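Local structure of MJ fibrillarin homologue (Methanocaldococcus jannaschii, 1FBN) at residues Ile25-Ile30 with Val92-Asp97; Ile9-Tyr14 with Pro71-Ser76; Lys34-Glu39 with Glu48-Asn53. The protein probably uses S-adenosyl-L-methionine to methylate ribose 2'-hydroxyls in rRNA and tRNA, at sites selected by a base-paired guide RNA. All coordinates share one frame; numbering follows the deposited sequence.

Interaction 1. Residues Ile25-Ile30 with Val92-Asp97; sequences IATKSI and VADIAD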
loop_
_atom_site.group_PDB
_atom_site.type_symbol
_atom_site.label_atom_id
_atom_site.label_comp_id
_atom_site.label_asym_id
_atom_site.label_seq_id
_atom_site.Cartn_x
_atom_site.Cartn_y
_atom_site.Cartn_z
ATOM N N ILE A 25 -13.856 -3.471 5.369
ATOM C CA ILE A 25 -13.574 -2.191 4.717
ATOM C C ILE A 25 -13.676 -2.319 3.208
ATOM O O ILE A 25 -13.588 -3.416 2.658
ATOM C CB ILE A 25 -12.173 -1.625 5.066
ATOM C CG1 ILE A 25 -11.078 -2.598 4.624
ATOM C CG2 ILE A 25 -12.091 -1.267 6.558
ATOM C CD1 ILE A 25 -9.676 -2.038 4.795
ATOM N N ALA A 26 -13.829 -1.184 2.536
ATOM C CA ALA A 26 -13.957 -1.180 1.089
ATOM C C ALA A 26 -13.536 0.152 0.487
ATOM O O ALA A 26 -13.286 1.125 1.201
ATOM C CB ALA A 26 -15.407 -1.490 0.701
ATOM N N THR A 27 -13.397 0.163 -0.834
ATOM C CA THR A 27 -13.061 1.379 -1.560
ATOM C C THR A 27 -14.139 1.572 -2.632
ATOM O O THR A 27 -14.832 0.621 -3.017
ATOM C CB THR A 27 -11.653 1.323 -2.214
ATOM O OG1 THR A 27 -11.536 0.152 -3.026
ATOM C CG2 THR A 27 -10.561 1.319 -1.154
ATOM N N LYS A 28 -14.332 2.819 -3.045
ATOM C CA LYS A 28 -15.313 3.151 -4.067
ATOM C C LYS A 28 -14.636 2.940 -5.429
ATOM O O LYS A 28 -13.719 3.674 -5.801
ATOM C CB LYS A 28 -15.756 4.600 -3.884
ATOM C CG LYS A 28 -16.945 5.008 -4.715
ATOM C CD LYS A 28 -17.354 6.430 -4.382
ATOM C CE LYS A 28 -17.865 6.540 -2.960
ATOM N NZ LYS A 28 -18.282 7.933 -2.639
ATOM N N SER A 29 -15.070 1.904 -6.144
ATOM C CA SER A 29 -14.505 1.543 -7.448
ATOM C C SER A 29 -14.487 2.645 -8.513
ATOM O O SER A 29 -15.484 3.347 -8.708
ATOM C CB SER A 29 -15.236 0.313 -7.998
ATOM O OG SER A 29 -14.721 -0.080 -9.261
ATOM N N ILE A 30 -13.346 2.802 -9.185
ATOM C CA ILE A 30 -13.226 3.791 -10.260
ATOM C C ILE A 30 -13.454 3.154 -11.645
ATOM O O ILE A 30 -13.397 3.835 -12.667
ATOM C CB ILE A 30 -11.873 4.557 -10.242
ATOM C CG1 ILE A 30 -10.698 3.590 -10.380
ATOM C CG2 ILE A 30 -11.770 5.420 -8.993
ATOM C CD1 ILE A 30 -9.370 4.281 -10.606
ATOM N N VAL A 92 -5.751 1.200 -4.048
ATOM C CA VAL A 92 -5.049 2.464 -3.841
ATOM C C VAL A 92 -5.489 3.452 -4.927
ATOM O O VAL A 92 -5.644 4.643 -4.659
ATOM C CB VAL A 92 -3.510 2.280 -3.874
ATOM C CG1 VAL A 92 -2.811 3.632 -3.884
ATOM C CG2 VAL A 92 -3.050 1.469 -2.663
ATOM N N ALA A 93 -5.726 2.937 -6.136
ATOM C CA ALA A 93 -6.171 3.748 -7.270
ATOM C C ALA A 93 -7.589 4.270 -7.031
ATOM O O ALA A 93 -7.941 5.366 -7.472
ATOM C CB ALA A 93 -6.117 2.934 -8.549
ATOM N N ASP A 94 -8.403 3.471 -6.347
ATOM C CA ASP A 94 -9.769 3.865 -6.012
ATOM C C ASP A 94 -9.726 5.039 -5.041
ATOM O O ASP A 94 -10.471 6.002 -5.191
ATOM C CB ASP A 94 -10.520 2.712 -5.342
ATOM C CG ASP A 94 -10.977 1.653 -6.320
ATOM O OD1 ASP A 94 -10.911 1.876 -7.548
ATOM O OD2 ASP A 94 -11.422 0.587 -5.853
ATOM N N ILE A 95 -8.857 4.934 -4.035
ATOM C CA ILE A 95 -8.697 5.971 -3.018
ATOM C C ILE A 95 -8.196 7.268 -3.647
ATOM O O ILE A 95 -8.829 8.315 -3.521
ATOM C CB ILE A 95 -7.699 5.523 -1.916
ATOM C CG1 ILE A 95 -8.192 4.231 -1.261
ATOM C CG2 ILE A 95 -7.533 6.619 -0.866
ATOM C CD1 ILE A 95 -7.123 3.492 -0.490
ATOM N N ALA A 96 -7.052 7.188 -4.318
ATOM C CA ALA A 96 -6.454 8.345 -4.971
ATOM C C ALA A 96 -7.013 8.537 -6.389
ATOM O O ALA A 96 -6.267 8.560 -7.374
ATOM C CB ALA A 96 -4.950 8.191 -4.999
ATOM N N ASP A 97 -8.333 8.694 -6.478
ATOM C CA ASP A 97 -9.012 8.871 -7.758
ATOM C C ASP A 97 -8.673 10.190 -8.450
ATOM O O ASP A 97 -8.852 10.321 -9.661
ATOM C CB ASP A 97 -10.529 8.706 -7.594
ATOM C CG ASP A 97 -11.148 9.742 -6.660
ATOM O OD1 ASP A 97 -10.601 9.986 -5.564
ATOM O OD2 ASP A 97 -12.206 10.301 -7.023
HETATM O O HOH W 1 -13.196 6.315 -5.685
#

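Interaction 2. Residues Ile9-Tyr14 with Pro71-Ser76; sequences IFENIY and PIKRDS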
loop_
_atom_site.group_PDB
_atom_site.type_symbol
_atom_site.label_atom_id
_atom_site.label_comp_id
_atom_site.label_asym_id
_atom_site.label_seq_id
_atom_site.Cartn_x
_atom_site.Cartn_y
_atom_site.Cartn_z
ATOM N N ILE A 9 -14.099 6.424 6.322
ATOM C CA ILE A 9 -13.039 6.501 7.321
ATOM C C ILE A 9 -11.842 7.076 6.574
ATOM O O ILE A 9 -11.783 6.981 5.348
ATOM C CB ILE A 9 -12.692 5.125 7.941
ATOM C CG1 ILE A 9 -12.437 4.083 6.852
ATOM C CG2 ILE A 9 -13.803 4.685 8.891
ATOM C CD1 ILE A 9 -12.009 2.734 7.396
ATOM N N PHE A 10 -10.916 7.704 7.296
ATOM C CA PHE A 10 -9.739 8.325 6.676
ATOM C C PHE A 10 -10.236 9.241 5.557
ATOM O O PHE A 10 -11.024 10.146 5.812
ATOM C CB PHE A 10 -8.782 7.250 6.138
ATOM C CG PHE A 10 -8.247 6.326 7.205
ATOM C CD1 PHE A 10 -7.489 6.825 8.262
ATOM C CD2 PHE A 10 -8.495 4.956 7.149
ATOM C CE1 PHE A 10 -6.982 5.972 9.247
ATOM C CE2 PHE A 10 -7.991 4.095 8.131
ATOM C CZ PHE A 10 -7.234 4.606 9.180
ATOM N N GLU A 11 -9.782 9.014 4.330
ATOM C CA GLU A 11 -10.251 9.803 3.195
ATOM C C GLU A 11 -10.486 8.882 2.003
ATOM O O GLU A 11 -9.554 8.272 1.480
ATOM C CB GLU A 11 -9.273 10.923 2.820
ATOM C CG GLU A 11 -9.811 11.810 1.689
ATOM C CD GLU A 11 -8.924 12.999 1.362
ATOM O OE1 GLU A 11 -8.706 13.848 2.252
ATOM O OE2 GLU A 11 -8.461 13.096 0.205
ATOM N N ASN A 12 -11.749 8.762 1.607
ATOM C CA ASN A 12 -12.152 7.923 0.483
ATOM C C ASN A 12 -11.945 6.418 0.712
ATOM O O ASN A 12 -11.656 5.667 -0.219
ATOM C CB ASN A 12 -11.480 8.392 -0.817
ATOM C CG ASN A 12 -12.300 8.057 -2.064
ATOM O OD1 ASN A 12 -11.793 8.124 -3.190
ATOM N ND2 ASN A 12 -13.568 7.706 -1.869
ATOM N N ILE A 13 -12.048 6.002 1.972
ATOM C CA ILE A 13 -11.958 4.594 2.363
ATOM C C ILE A 13 -13.261 4.379 3.136
ATOM O O ILE A 13 -13.747 5.297 3.797
ATOM C CB ILE A 13 -10.733 4.293 3.265
ATOM C CG1 ILE A 13 -9.438 4.578 2.504
ATOM C CG2 ILE A 13 -10.739 2.823 3.687
ATOM C CD1 ILE A 13 -8.200 4.283 3.293
ATOM N N TYR A 14 -13.837 3.185 3.057
ATOM C CA TYR A 14 -15.116 2.956 3.720
ATOM C C TYR A 14 -15.190 1.772 4.662
ATOM O O TYR A 14 -14.699 0.684 4.360
ATOM C CB TYR A 14 -16.234 2.872 2.663
ATOM C CG TYR A 14 -16.256 4.093 1.776
ATOM C CD1 TYR A 14 -15.446 4.165 0.644
ATOM C CD2 TYR A 14 -16.970 5.233 2.145
ATOM C CE1 TYR A 14 -15.327 5.341 -0.085
ATOM C CE2 TYR A 14 -16.859 6.416 1.419
ATOM C CZ TYR A 14 -16.029 6.463 0.309
ATOM O OH TYR A 14 -15.872 7.638 -0.384
ATOM N N PRO A 71 -1.884 8.186 5.157
ATOM C CA PRO A 71 -1.526 9.355 4.347
ATOM C C PRO A 71 -2.025 9.407 2.898
ATOM O O PRO A 71 -2.019 10.473 2.285
ATOM C CB PRO A 71 -0.003 9.353 4.423
ATOM C CG PRO A 71 0.317 7.896 4.451
ATOM C CD PRO A 71 -0.696 7.354 5.427
ATOM N N ILE A 72 -2.446 8.274 2.347
ATOM C CA ILE A 72 -2.936 8.244 0.974
ATOM C C ILE A 72 -4.302 8.917 0.890
ATOM O O ILE A 72 -5.275 8.436 1.463
ATOM C CB ILE A 72 -3.015 6.795 0.430
ATOM C CG1 ILE A 72 -1.612 6.176 0.408
ATOM C CG2 ILE A 72 -3.640 6.780 -0.972
ATOM C CD1 ILE A 72 -1.573 4.716 0.003
ATOM N N LYS A 73 -4.351 10.042 0.182
ATOM C CA LYS A 73 -5.579 10.816 0.007
ATOM C C LYS A 73 -6.065 10.741 -1.447
ATOM O O LYS A 73 -5.435 10.092 -2.285
ATOM C CB LYS A 73 -5.325 12.278 0.391
ATOM C CG LYS A 73 -4.715 12.488 1.769
ATOM C CD LYS A 73 -5.684 12.150 2.887
ATOM C CE LYS A 73 -5.111 12.529 4.247
ATOM N NZ LYS A 73 -6.113 12.371 5.339
ATOM N N ARG A 74 -7.166 11.432 -1.745
ATOM C CA ARG A 74 -7.745 11.439 -3.091
ATOM C C ARG A 74 -6.827 12.004 -4.161
ATOM O O ARG A 74 -6.783 11.488 -5.277
ATOM C CB ARG A 74 -9.065 12.215 -3.125
ATOM C CG ARG A 74 -10.221 11.530 -2.430
ATOM C CD ARG A 74 -11.446 12.430 -2.394
ATOM N NE ARG A 74 -12.488 12.018 -3.333
ATOM C CZ ARG A 74 -12.749 12.630 -4.484
ATOM N NH1 ARG A 74 -12.039 13.687 -4.851
ATOM N NH2 ARG A 74 -13.732 12.197 -5.263
ATOM N N ASP A 75 -6.102 13.066 -3.825
ATOM C CA ASP A 75 -5.203 13.712 -4.780
ATOM C C ASP A 75 -3.725 13.352 -4.598
ATOM O O ASP A 75 -2.845 14.023 -5.140
ATOM C CB ASP A 75 -5.386 15.233 -4.709
ATOM C CG ASP A 75 -4.999 15.810 -3.353
ATOM O OD1 ASP A 75 -4.938 15.054 -2.355
ATOM O OD2 ASP A 75 -4.750 17.032 -3.287
ATOM N N SER A 76 -3.454 12.297 -3.838
ATOM C CA SER A 76 -2.079 11.874 -3.589
ATOM C C SER A 76 -1.405 11.248 -4.806
ATOM O O SER A 76 -2.051 10.608 -5.637
ATOM C CB SER A 76 -2.019 10.860 -2.438
ATOM O OG SER A 76 -2.419 11.421 -1.204
HETATM O O HOH W 2 -7.324 7.771 2.967
#

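Interaction 3. Residues Lys34-Glu39 with Glu48-Asn53; sequences KKVYDE and EYRIWN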
loop_
_atom_site.group_PDB
_atom_site.type_symbol
_atom_site.label_atom_id
_atom_site.label_comp_id
_atom_site.label_asym_id
_atom_site.label_seq_id
_atom_site.Cartn_x
_atom_site.Cartn_y
_atom_site.Cartn_z
ATOM N N LYS A 34 -16.489 -4.195 -12.880
ATOM C CA LYS A 34 -15.298 -5.029 -12.968
ATOM C C LYS A 34 -14.778 -5.499 -11.619
ATOM O O LYS A 34 -14.685 -4.724 -10.666
ATOM C CB LYS A 34 -14.172 -4.281 -13.696
ATOM C CG LYS A 34 -12.921 -5.125 -13.970
ATOM C CD LYS A 34 -11.777 -4.277 -14.524
ATOM C CE LYS A 34 -10.693 -5.126 -15.183
ATOM N NZ LYS A 34 -10.122 -6.157 -14.273
ATOM N N LYS A 35 -14.480 -6.791 -11.541
ATOM C CA LYS A 35 -13.906 -7.373 -10.341
ATOM C C LYS A 35 -12.449 -7.661 -10.690
ATOM O O LYS A 35 -12.158 -8.348 -11.675
ATOM C CB LYS A 35 -14.627 -8.661 -9.939
ATOM C CG LYS A 35 -15.989 -8.428 -9.313
ATOM C CD LYS A 35 -16.544 -9.703 -8.709
ATOM C CE LYS A 35 -17.903 -9.465 -8.067
ATOM N NZ LYS A 35 -18.399 -10.689 -7.383
ATOM N N VAL A 36 -11.538 -7.068 -9.926
ATOM C CA VAL A 36 -10.108 -7.247 -10.147
ATOM C C VAL A 36 -9.644 -8.641 -9.733
ATOM O O VAL A 36 -8.953 -9.320 -10.495
ATOM C CB VAL A 36 -9.290 -6.175 -9.380
ATOM C CG1 VAL A 36 -7.793 -6.413 -9.552
ATOM C CG2 VAL A 36 -9.661 -4.788 -9.875
ATOM N N TYR A 37 -10.057 -9.073 -8.543
ATOM C CA TYR A 37 -9.663 -10.378 -8.012
ATOM C C TYR A 37 -10.813 -11.156 -7.366
ATOM O O TYR A 37 -10.633 -11.827 -6.345
ATOM C CB TYR A 37 -8.504 -10.206 -7.016
ATOM C CG TYR A 37 -8.819 -9.349 -5.800
ATOM C CD1 TYR A 37 -8.890 -7.955 -5.895
ATOM C CD2 TYR A 37 -9.019 -9.936 -4.548
ATOM C CE1 TYR A 37 -9.150 -7.168 -4.764
ATOM C CE2 TYR A 37 -9.278 -9.163 -3.416
ATOM C CZ TYR A 37 -9.341 -7.783 -3.527
ATOM O OH TYR A 37 -9.592 -7.035 -2.400
ATOM N N ASP A 38 -11.986 -11.072 -7.986
ATOM C CA ASP A 38 -13.194 -11.748 -7.513
ATOM C C ASP A 38 -13.587 -11.331 -6.088
ATOM O O ASP A 38 -14.039 -12.145 -5.280
ATOM C CB ASP A 38 -13.042 -13.274 -7.631
ATOM C CG ASP A 38 -14.385 -13.995 -7.729
ATOM O OD1 ASP A 38 -15.146 -13.723 -8.686
ATOM O OD2 ASP A 38 -14.673 -14.837 -6.849
ATOM N N GLU A 39 -13.407 -10.049 -5.793
ATOM C CA GLU A 39 -13.759 -9.496 -4.487
ATOM C C GLU A 39 -15.268 -9.297 -4.430
ATOM O O GLU A 39 -15.922 -9.221 -5.470
ATOM C CB GLU A 39 -13.065 -8.145 -4.271
ATOM C CG GLU A 39 -12.230 -7.646 -5.457
ATOM C CD GLU A 39 -13.027 -6.921 -6.521
ATOM O OE1 GLU A 39 -14.267 -6.874 -6.422
ATOM O OE2 GLU A 39 -12.407 -6.376 -7.455
ATOM N N GLU A 48 -20.089 1.460 -6.714
ATOM C CA GLU A 48 -19.739 0.083 -6.393
ATOM C C GLU A 48 -18.623 0.055 -5.357
ATOM O O GLU A 48 -17.528 0.554 -5.602
ATOM C CB GLU A 48 -19.316 -0.680 -7.650
ATOM C CG GLU A 48 -20.477 -1.034 -8.574
ATOM C CD GLU A 48 -20.078 -1.895 -9.769
ATOM O OE1 GLU A 48 -18.948 -2.430 -9.791
ATOM O OE2 GLU A 48 -20.909 -2.043 -10.693
ATOM N N TYR A 49 -18.925 -0.475 -4.177
ATOM C CA TYR A 49 -17.934 -0.570 -3.115
ATOM C C TYR A 49 -17.286 -1.946 -3.161
ATOM O O TYR A 49 -17.962 -2.965 -3.036
ATOM C CB TYR A 49 -18.578 -0.320 -1.749
ATOM C CG TYR A 49 -19.113 1.083 -1.587
ATOM C CD1 TYR A 49 -20.422 1.399 -1.957
ATOM C CD2 TYR A 49 -18.313 2.098 -1.066
ATOM C CE1 TYR A 49 -20.920 2.692 -1.813
ATOM C CE2 TYR A 49 -18.801 3.395 -0.917
ATOM C CZ TYR A 49 -20.106 3.685 -1.292
ATOM O OH TYR A 49 -20.598 4.961 -1.136
ATOM N N ARG A 50 -15.976 -1.966 -3.389
ATOM C CA ARG A 50 -15.227 -3.213 -3.473
ATOM C C ARG A 50 -14.688 -3.627 -2.115
ATOM O O ARG A 50 -13.874 -2.915 -1.525
ATOM C CB ARG A 50 -14.060 -3.081 -4.454
ATOM C CG ARG A 50 -14.455 -2.755 -5.876
ATOM C CD ARG A 50 -13.334 -3.130 -6.827
ATOM N NE ARG A 50 -12.143 -2.336 -6.581
ATOM C CZ ARG A 50 -10.907 -2.817 -6.484
ATOM N NH1 ARG A 50 -10.659 -4.115 -6.609
ATOM N NH2 ARG A 50 -9.908 -1.981 -6.259
ATOM N N ILE A 51 -15.139 -4.778 -1.624
ATOM C CA ILE A 51 -14.684 -5.294 -0.338
ATOM C C ILE A 51 -13.184 -5.562 -0.435
ATOM O O ILE A 51 -12.732 -6.349 -1.264
ATOM C CB ILE A 51 -15.449 -6.582 0.057
ATOM C CG1 ILE A 51 -16.940 -6.271 0.245
ATOM C CG2 ILE A 51 -14.860 -7.199 1.317
ATOM C CD1 ILE A 51 -17.247 -5.184 1.263
ATOM N N TRP A 52 -12.431 -4.854 0.401
ATOM C CA TRP A 52 -10.970 -4.925 0.455
ATOM C C TRP A 52 -10.508 -6.046 1.394
ATOM O O TRP A 52 -10.384 -5.847 2.602
ATOM C CB TRP A 52 -10.463 -3.563 0.937
ATOM C CG TRP A 52 -9.033 -3.232 0.644
ATOM C CD1 TRP A 52 -8.080 -4.047 0.094
ATOM C CD2 TRP A 52 -8.387 -1.983 0.914
ATOM N NE1 TRP A 52 -6.878 -3.378 0.013
ATOM C CE2 TRP A 52 -7.040 -2.110 0.509
ATOM C CE3 TRP A 52 -8.820 -0.766 1.464
ATOM C CZ2 TRP A 52 -6.117 -1.064 0.636
ATOM C CZ3 TRP A 52 -7.902 0.275 1.589
ATOM C CH2 TRP A 52 -6.565 0.117 1.176
ATOM N N ASN A 53 -10.223 -7.208 0.818
ATOM C CA ASN A 53 -9.808 -8.394 1.570
ATOM C C ASN A 53 -8.419 -8.309 2.231
ATOM O O ASN A 53 -7.398 -8.265 1.543
ATOM C CB ASN A 53 -9.881 -9.620 0.646
ATOM C CG ASN A 53 -9.819 -10.948 1.397
ATOM O OD1 ASN A 53 -9.416 -11.015 2.559
ATOM N ND2 ASN A 53 -10.222 -12.016 0.723
HETATM O O HOH W 3 -16.149 -2.614 -9.360
#

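Interaction 1. Residues Ile25-Ile30 with Val92-Asp97
D94, in the last turn of helix 87-95, presses its carboxylate into the backbone of T27-I30, on and after strand 25-28. This joins the N-terminal antiparallel sheet to the helix that follows strand 77-81 in the Rossmann-like methyltransferase fold. The tight part lies around that carboxylate. Having CG anti to the carbonyl carbon (chi1 -77°) sets the group against this backbone, within reach of I30 N, which donates to D94 OD1 over 3.1 Å. The bond bends to 146° at the hydrogen and comes in from above the carboxylate plane. D94 CB packs 3.4 Å from K28 O. On the other branch, OD2 lies near T27 OG1, but the position of that hydroxyl is less certain and a bond there is doubtful. The buried charge is met by two arginines from outside the contact, R121 at OD1 and R50 at OD2. Beside it, T27 CG2 rests against I95 CG1 at 3.8 Å, while I30 CD1 lies against A93, 3.6 Å from its O and 4.1 Å from its CB. The other side is looser and wetter: a water sits 2.7 Å from K28 O and 2.8 Å from D94 O, probably bridging them, and the K28 side chain runs away from the helix. D97 lies there too, its carboxylate paired with R74; across the contact its CB meets I30, 3.8 Å from I30 CG2.

Interaction 2. Residues Ile9-Tyr14 with Pro71-Ser76
E11 reaches across to the backbone of R74, and that hydrogen bond is the main polar tie here. R74 N donates to E11 OE2 over 2.9 Å and almost straight, at 174°; the N-H arrives on the anti side of the carboxylate oxygen, somewhat tilted from its plane. What gives E11 its reach is CG lying anti to the backbone N (chi1 -176°), with the chain extended beyond it. A second polar link runs through water, which donates to E11 O at 2.7 Å and to I72 O at 2.6 Å. Within 71-76, K73 N donates to S76 OG, tying together the ends of a type I turn. Charge adds less: K73 NZ stays 4.3 Å from E11 OE1, too far for a salt bridge, and the R74 guanidinium pairs instead with D97. Apolar contact comes from the stems of these side chains. K73 lies crosswise to E11, its CD 3.8 Å from E11 CB, and R74 CG packs against N12 CB at 3.7 Å. An alanine in place of E11 would probably leave R74 N without its acceptor and open a gap beside the K73 stem. The contact joins the turn of the beta hairpin formed by strands 5-9 and 13-17 to the loop that runs from helix 58-64 into strand 77-81, with I72 resting on M175 of strand 172-179.

Interaction 3. Residues Lys34-Glu39 with Glu48-Asn53
R50 and E39 meet through bends in both side chains. R50 starts with CG anti to its carbonyl carbon and folds at chi3 (-64°), while E39 holds an almost eclipsed chi1 of 3° and bends again at chi2, bringing its carboxylate back over its own loop. The result is a salt bridge, R50 NH1 to E39 OE2 at 3.0 Å. The oxygen lies at the edge of the guanidinium, in its plane, yet the N-H comes down on the carboxylate from above, the two flat groups being turned 66° apart. From the opposite face V36 N donates to the same oxygen over 2.7 Å, so two donors grip OE2 from both faces of its plane. E39 OE1, by contrast, is buried with no hydrogen-bonding partner. V36 CG2 packs obliquely against R50 NH1 at 3.5 Å, and E39 CG sits on one face of the Y37 ring, toward its rim. R50 lies on strand 47-51 of the N-terminal antiparallel sheet, between strands 25-28 and 41-44, and the loop 34-39 leads into the latter. R50 NH2 also bonds to S90 of helix 87-95, next to the D94 carboxylate, so the arginine spans from loop to helix. Farther along, Y37 turns its ring toward the end of the strand segment. Its OH lies 3.3 Å from N53 N, though a bond there is doubtful because the hydroxyl position is less sure, and N53 CB comes to the ring edge, 4.1 Å from Y37 CE2. At the other end a water stands 2.9 Å from K34 O and 2.8 Å from E48 OE1, an oxygen that also accepts from G33 N.

Strand 25-28 is the common neighbour: its backbone probably bonds to 9-14 through A26 N and Y14 O, 2.8 Å apart, and to 48-53 through R50 N and T27 O, 2.9 Å apart. Interactions 1 and 2, centres about 8 Å apart, share the D97-R74 salt bridge, with R74 NH2 3.0 Å from D97 OD2. Interactions 1 and 3, about 10 Å apart between centres, meet where R50 pairs with D94. T87 and T88, predicted to bind S-adenosyl-L-methionine, lie on helix 87-95: the side chain of Y37 is about 4 Å from that of T87, and those of I95 and I72, in interactions 1 and 2, are about 8 and 7 Å from that of T88.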